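Local coordinates for protein minor pilin subunit PapF (Escherichia coli, PDB 2W07) that is a minor subunit of fimbriae, the long surface filaments through which the bacterium colonises the epithelium of host organs, at residues Thr76-Phe81 and Leu132-Arg138; Ile30-Asp36 and Val123-Asn127. The protein carries 1 engineered substitution. One frame throughout, in Å; residues are numbered along the deposited sequence.

Contact 1: residues Thr76-Phe81 and Leu132-Arg138; sequences TNITHF and LNGGDFR
Asn77 faces Phe137 where two irregular chains pass in opposite senses, from Thr76 beside Arg138 to Thr79 beside Leu132, and Ile78-Phe81 then folds into a type II turn. Asn77 suits its place because a carboxamide oxygen can accept from backbone: its CG lies between the backbone N and the carbonyl carbon (chi1 62°), which brings OD1 to Arg138 N in a bond modelled at an unusually short 2.5 Å, the donor tilted 35° from the carbonyl plane. The backbone adds a weak bond from Asn77 N to Arg138 O at 3.5 Å. Thr76 braces the bend as an ST turn, its OG1 accepting from Ile78 N and donating to Phe81 O at 2.7 Å. Ile78 reaches inward with CD1, which lies 3.5 Å from both Gly134 O and Phe137 CB. Glycine suits position 134 because its backbone angles, and the nearness of Ile78 CG1, leave no room for a beta carbon. Two phenylalanine rings pack against each other: Phe81 CE2 sits over one face of the Phe137 ring, 3.4 Å from Phe137 CD2, with the planes oblique at 56°. At the other end a methyl of Leu132 covers the Thr79 carbonyl, while Asn133 ND2 bonds weakly to Thr79 OG1. The contact joins the connection between strands 73-75 and 81-87 to the lead-in of strand 138-147; Phe137 also packs on Ile83, and Arg138 pairs in parallel with a strand of another protein's chain.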
loop_
_atom_site.group_PDB
_atom_site.type_symbol
_atom_site.label_atom_id
_atom_site.label_comp_id
_atom_site.label_asym_id
_atom_site.label_seq_id
_atom_site.Cartn_x
_atom_site.Cartn_y
_atom_site.Cartn_z
ATOM N N THR B 76 -10.738 -14.534 -17.418
ATOM C CA THR B 76 -9.577 -15.348 -17.756
ATOM C C THR B 76 -9.381 -15.256 -19.263
ATOM O O THR B 76 -9.965 -14.389 -19.908
ATOM C CB THR B 76 -9.794 -16.818 -17.374
ATOM O OG1 THR B 76 -10.806 -17.383 -18.217
ATOM C CG2 THR B 76 -10.220 -16.932 -15.915
ATOM N N ASN B 77 -8.561 -16.143 -19.821
ATOM C CA ASN B 77 -8.326 -16.143 -21.259
ATOM C C ASN B 77 -9.326 -17.081 -21.926
ATOM O O ASN B 77 -9.068 -17.642 -22.992
ATOM C CB ASN B 77 -6.886 -16.571 -21.574
ATOM C CG ASN B 77 -6.570 -17.979 -21.106
ATOM O OD1 ASN B 77 -6.805 -18.332 -19.950
ATOM N ND2 ASN B 77 -6.021 -18.789 -22.003
ATOM N N ILE B 78 -10.471 -17.245 -21.270
ATOM C CA ILE B 78 -11.555 -18.087 -21.764
ATOM C C ILE B 78 -12.858 -17.326 -21.568
ATOM O O ILE B 78 -13.198 -16.942 -20.450
ATOM C CB ILE B 78 -11.645 -19.420 -20.993
ATOM C CG1 ILE B 78 -10.385 -20.250 -21.234
ATOM C CG2 ILE B 78 -12.876 -20.195 -21.438
ATOM C CD1 ILE B 78 -10.442 -21.650 -20.639
ATOM N N THR B 79 -13.582 -17.096 -22.658
ATOM C CA THR B 79 -14.842 -16.368 -22.586
ATOM C C THR B 79 -15.814 -17.113 -21.668
ATOM O O THR B 79 -15.856 -18.344 -21.671
ATOM C CB THR B 79 -15.486 -16.233 -23.979
ATOM O OG1 THR B 79 -14.460 -16.076 -24.971
ATOM C CG2 THR B 79 -16.415 -15.014 -24.022
ATOM N N HIS B 80 -16.581 -16.360 -20.885
ATOM C CA HIS B 80 -17.564 -16.930 -19.961
ATOM C C HIS B 80 -16.964 -17.744 -18.816
ATOM O O HIS B 80 -17.684 -18.430 -18.088
ATOM C CB HIS B 80 -18.577 -17.793 -20.722
ATOM C CG HIS B 80 -19.474 -17.009 -21.628
ATOM N ND1 HIS B 80 -20.270 -15.979 -21.177
ATOM C CD2 HIS B 80 -19.688 -17.095 -22.962
ATOM C CE1 HIS B 80 -20.937 -15.462 -22.195
ATOM N NE2 HIS B 80 -20.601 -16.120 -23.289
ATOM N N PHE B 81 -15.648 -17.671 -18.653
ATOM C CA PHE B 81 -14.983 -18.403 -17.585
ATOM C C PHE B 81 -14.105 -17.465 -16.759
ATOM O O PHE B 81 -13.280 -16.729 -17.304
ATOM C CB PHE B 81 -14.125 -19.519 -18.168
ATOM C CG PHE B 81 -13.419 -20.334 -17.128
ATOM C CD1 PHE B 81 -14.098 -21.313 -16.418
ATOM C CD2 PHE B 81 -12.084 -20.093 -16.829
ATOM C CE1 PHE B 81 -13.457 -22.040 -15.424
ATOM C CE2 PHE B 81 -11.438 -20.815 -15.837
ATOM C CZ PHE B 81 -12.126 -21.788 -15.134
ATOM N N LEU B 132 -17.130 -23.916 -24.125
ATOM C CA LEU B 132 -16.106 -22.949 -23.754
ATOM C C LEU B 132 -14.894 -23.156 -24.653
ATOM O O LEU B 132 -14.363 -24.264 -24.745
ATOM C CB LEU B 132 -15.687 -23.133 -22.292
ATOM C CG LEU B 132 -16.714 -22.836 -21.196
ATOM C CD1 LEU B 132 -16.088 -23.109 -19.834
ATOM C CD2 LEU B 132 -17.179 -21.392 -21.295
ATOM N N ASN B 133 -14.468 -22.088 -25.317
ATOM C CA ASN B 133 -13.319 -22.148 -26.208
ATOM C C ASN B 133 -12.006 -22.143 -25.431
ATOM O O ASN B 133 -11.382 -21.099 -25.253
ATOM C CB ASN B 133 -13.351 -20.972 -27.192
ATOM C CG ASN B 133 -13.495 -19.626 -26.497
ATOM O OD1 ASN B 133 -12.646 -19.227 -25.704
ATOM N ND2 ASN B 133 -14.576 -18.918 -26.800
ATOM N N GLY B 134 -11.592 -23.318 -24.965
ATOM C CA GLY B 134 -10.349 -23.408 -24.224
ATOM C C GLY B 134 -10.344 -24.477 -23.151
ATOM O O GLY B 134 -11.280 -24.576 -22.357
ATOM N N GLY B 135 -9.282 -25.278 -23.134
ATOM C CA GLY B 135 -9.155 -26.333 -22.146
ATOM C C GLY B 135 -8.204 -25.883 -21.056
ATOM O O GLY B 135 -8.214 -26.408 -19.942
ATOM N N ASP B 136 -7.373 -24.901 -21.398
ATOM C CA ASP B 136 -6.402 -24.328 -20.474
ATOM C C ASP B 136 -6.784 -22.878 -20.234
ATOM O O ASP B 136 -7.350 -22.229 -21.116
ATOM C CB ASP B 136 -4.989 -24.378 -21.065
ATOM C CG ASP B 136 -4.375 -25.759 -21.000
ATOM O OD1 ASP B 136 -4.241 -26.298 -19.881
ATOM O OD2 ASP B 136 -4.018 -26.305 -22.066
ATOM N N PHE B 137 -6.473 -22.370 -19.046
ATOM C CA PHE B 137 -6.791 -20.987 -18.717
ATOM C C PHE B 137 -5.743 -20.396 -17.792
ATOM O O PHE B 137 -5.077 -21.111 -17.048
ATOM C CB PHE B 137 -8.167 -20.894 -18.044
ATOM C CG PHE B 137 -8.161 -21.275 -16.586
ATOM C CD1 PHE B 137 -7.718 -20.376 -15.619
ATOM C CD2 PHE B 137 -8.569 -22.541 -16.184
ATOM C CE1 PHE B 137 -7.680 -20.733 -14.272
ATOM C CE2 PHE B 137 -8.535 -22.907 -14.837
ATOM C CZ PHE B 137 -8.089 -22.001 -13.881
ATOM N N ARG B 138 -5.612 -19.079 -17.847
ATOM C CA ARG B 138 -4.677 -18.355 -17.006
ATOM C C ARG B 138 -5.142 -16.912 -16.898
ATOM O O ARG B 138 -5.712 -16.358 -17.839
ATOM C CB ARG B 138 -3.255 -18.431 -17.578
ATOM C CG ARG B 138 -3.161 -18.366 -19.092
ATOM C CD ARG B 138 -1.744 -18.687 -19.562
ATOM N NE ARG B 138 -1.234 -19.916 -18.954
ATOM C CZ ARG B 138 -0.061 -20.473 -19.246
ATOM N NH1 ARG B 138 0.738 -19.916 -20.146
ATOM N NH2 ARG B 138 0.315 -21.589 -18.638
#

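Contact 2: residues Ile30-Asp36 and Val123-Asn127; sequences INPEHVD and VPFRN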
loop_
_atom_site.group_PDB
_atom_site.type_symbol
_atom_site.label_atom_id
_atom_site.label_comp_id
_atom_site.label_asym_id
_atom_site.label_seq_id
_atom_site.Cartn_x
_atom_site.Cartn_y
_atom_site.Cartn_z
ATOM N N ILE B 30 -7.930 -29.407 -14.462
ATOM C CA ILE B 30 -9.376 -29.520 -14.334
ATOM C C ILE B 30 -10.063 -29.031 -15.601
ATOM O O ILE B 30 -9.555 -28.147 -16.287
ATOM C CB ILE B 30 -9.896 -28.689 -13.146
ATOM C CG1 ILE B 30 -9.664 -27.199 -13.416
ATOM C CG2 ILE B 30 -9.192 -29.122 -11.862
ATOM C CD1 ILE B 30 -10.274 -26.284 -12.381
ATOM N N ASN B 31 -11.218 -29.613 -15.908
ATOM C CA ASN B 31 -11.973 -29.217 -17.089
ATOM C C ASN B 31 -12.778 -27.977 -16.725
ATOM O O ASN B 31 -13.516 -27.983 -15.741
ATOM C CB ASN B 31 -12.926 -30.335 -17.520
ATOM C CG ASN B 31 -13.586 -30.054 -18.861
ATOM O OD1 ASN B 31 -14.154 -28.983 -19.075
ATOM N ND2 ASN B 31 -13.517 -31.023 -19.768
ATOM N N PRO B 32 -12.640 -26.895 -17.509
ATOM C CA PRO B 32 -13.369 -25.649 -17.250
ATOM C C PRO B 32 -14.879 -25.832 -17.059
ATOM O O PRO B 32 -15.608 -24.861 -16.852
ATOM C CB PRO B 32 -13.027 -24.800 -18.471
ATOM C CG PRO B 32 -11.620 -25.223 -18.765
ATOM C CD PRO B 32 -11.708 -26.728 -18.639
ATOM N N GLU B 33 -15.342 -27.079 -17.132
ATOM C CA GLU B 33 -16.756 -27.401 -16.941
ATOM C C GLU B 33 -16.996 -27.853 -15.502
ATOM O O GLU B 33 -16.837 -29.029 -15.173
ATOM C CB GLU B 33 -17.185 -28.504 -17.908
ATOM C CG GLU B 33 -17.541 -28.000 -19.294
ATOM C CD GLU B 33 -18.756 -27.095 -19.276
ATOM O OE1 GLU B 33 -18.663 -25.988 -18.705
ATOM O OE2 GLU B 33 -19.808 -27.493 -19.825
ATOM N N HIS B 34 -17.391 -26.909 -14.654
ATOM C CA HIS B 34 -17.630 -27.185 -13.242
ATOM C C HIS B 34 -18.894 -26.512 -12.711
ATOM O O HIS B 34 -19.606 -25.831 -13.448
ATOM C CB HIS B 34 -16.432 -26.704 -12.440
ATOM C CG HIS B 34 -16.017 -25.314 -12.791
ATOM N ND1 HIS B 34 -16.875 -24.240 -12.695
ATOM C CD2 HIS B 34 -14.857 -24.827 -13.288
ATOM C CE1 HIS B 34 -16.261 -23.151 -13.119
ATOM N NE2 HIS B 34 -15.036 -23.480 -13.485
ATOM N N VAL B 35 -19.144 -26.695 -11.416
ATOM C CA VAL B 35 -20.323 -26.147 -10.752
ATOM C C VAL B 35 -20.167 -24.721 -10.237
ATOM O O VAL B 35 -21.133 -24.123 -9.763
ATOM C CB VAL B 35 -20.737 -27.039 -9.566
ATOM C CG1 VAL B 35 -21.084 -28.429 -10.061
ATOM C CG2 VAL B 35 -19.606 -27.112 -8.552
ATOM N N ASP B 36 -18.952 -24.187 -10.330
ATOM C CA ASP B 36 -18.640 -22.831 -9.877
ATOM C C ASP B 36 -19.497 -22.350 -8.710
ATOM O O ASP B 36 -19.953 -21.207 -8.688
ATOM C CB ASP B 36 -18.750 -21.834 -11.037
ATOM C CG ASP B 36 -20.110 -21.849 -11.697
ATOM O OD1 ASP B 36 -20.409 -22.820 -12.416
ATOM O OD2 ASP B 36 -20.882 -20.891 -11.497
ATOM N N VAL B 123 -11.935 -19.611 -6.579
ATOM C CA VAL B 123 -12.727 -20.718 -7.090
ATOM C C VAL B 123 -13.233 -20.434 -8.503
ATOM O O VAL B 123 -13.793 -19.370 -8.773
ATOM C CB VAL B 123 -13.923 -21.016 -6.151
ATOM C CG1 VAL B 123 -14.655 -19.736 -5.823
ATOM C CG2 VAL B 123 -14.865 -22.023 -6.803
ATOM N N PRO B 124 -13.035 -21.390 -9.427
ATOM C CA PRO B 124 -13.475 -21.233 -10.814
ATOM C C PRO B 124 -14.957 -20.892 -10.912
ATOM O O PRO B 124 -15.764 -21.333 -10.094
ATOM C CB PRO B 124 -13.110 -22.577 -11.448
ATOM C CG PRO B 124 -13.133 -23.526 -10.294
ATOM C CD PRO B 124 -12.458 -22.727 -9.213
ATOM N N PHE B 125 -15.302 -20.092 -11.917
ATOM C CA PHE B 125 -16.674 -19.651 -12.111
ATOM C C PHE B 125 -17.033 -19.435 -13.584
ATOM O O PHE B 125 -16.373 -18.668 -14.285
ATOM C CB PHE B 125 -16.888 -18.345 -11.343
ATOM C CG PHE B 125 -18.250 -17.739 -11.528
ATOM C CD1 PHE B 125 -19.369 -18.311 -10.936
ATOM C CD2 PHE B 125 -18.414 -16.593 -12.296
ATOM C CE1 PHE B 125 -20.633 -17.750 -11.105
ATOM C CE2 PHE B 125 -19.674 -16.022 -12.473
ATOM C CZ PHE B 125 -20.784 -16.603 -11.876
ATOM N N ARG B 126 -18.071 -20.114 -14.059
ATOM C CA ARG B 126 -18.496 -19.916 -15.440
ATOM C C ARG B 126 -19.885 -19.299 -15.435
ATOM O O ARG B 126 -20.827 -19.856 -14.878
ATOM C CB ARG B 126 -18.444 -21.225 -16.245
ATOM C CG ARG B 126 -19.123 -22.430 -15.646
ATOM C CD ARG B 126 -18.763 -23.672 -16.470
ATOM N NE ARG B 126 -19.411 -24.883 -15.970
ATOM C CZ ARG B 126 -20.620 -25.296 -16.336
ATOM N NH1 ARG B 126 -21.325 -24.601 -17.219
ATOM N NH2 ARG B 126 -21.130 -26.401 -15.808
ATOM N N ASN B 127 -19.983 -18.120 -16.042
ATOM C CA ASN B 127 -21.222 -17.357 -16.093
ATOM C C ASN B 127 -22.081 -17.655 -17.308
ATOM O O ASN B 127 -22.942 -16.854 -17.674
ATOM C CB ASN B 127 -20.898 -15.869 -16.072
ATOM C CG ASN B 127 -20.188 -15.420 -17.336
ATOM O OD1 ASN B 127 -19.652 -16.245 -18.079
ATOM N ND2 ASN B 127 -20.173 -14.114 -17.583
#
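Pro124 packs beneath the imidazole of His34, its CG 3.9 Å from the ring centroid and 24° off the normal, a CH-pi contact for which the rigid, apolar pyrrolidine is well shaped. The opposite face of the imidazole meets the carbonyl oxygen of Pro32, and ND1 accepts a weak bond from Asp36 N, which helps fix the rotation of the ring. The Pro124 carbonyl receives a CA-H...O contact from Asp36 CA at 3.2 Å.

Phe125 turns its side chain away from the loop overall, yet its ring is still met by Asp36: OD2 comes to 3.0 Å from Phe125 CD1, the carboxylate standing steeply to the ring. Here the fold is that of a pilin domain, an incomplete immunoglobulin-like sandwich that lacks its final strand, and 123-126 is the end of a strand running between 42-49 and 81-87 in the larger antiparallel sheet. The backbone of Phe125 is bonded to Gly82 of strand 81-87, while the loop that follows strand 24-26 closes over this strand end.

Arg126 carries the polar part. A chi1 of 51° tucks its CG in over its own backbone, and from there the chain runs extended past the His34 ring in the opposite direction. Arg126 NE and Arg126 NH2 both donate to His34 O, at 2.7 and 2.9 Å, but both bonds are bent and weak. Glu33 OE1 lies over one guanidinium face, 3.0 Å from Arg126 NE, so this salt bridge rests on charge alone without an N-H aimed at the oxygen. Over the other face Asp36 OD1 stays 4.2 Å from Arg126 NE, beyond a salt bridge, and may add to the negative potential around the guanidinium.

In the fold
Contacts 1 and 2 lie on the same side of the chain's centre, their own centres 10 Å apart, and their segments alternate along the sequence. The ring of Phe81 spans them: besides meeting Phe137 in contact 1, it meets the ring of His34 in contact 2. A probable backbone hydrogen bond, Asn127 N to His80 O at 3.1 Å, ties the turn to the residue just past the end of strand 116-126, and Leu132 CD1 approaches Pro32 O at 3.5 Å. Contact 1 adjoins the partner protein, whose parallel strand beside Arg138 is consistent with chaperone donor-strand complementation of a pilin; contact 2 packs the loop after strand 24-26 on the end of strand 116-126.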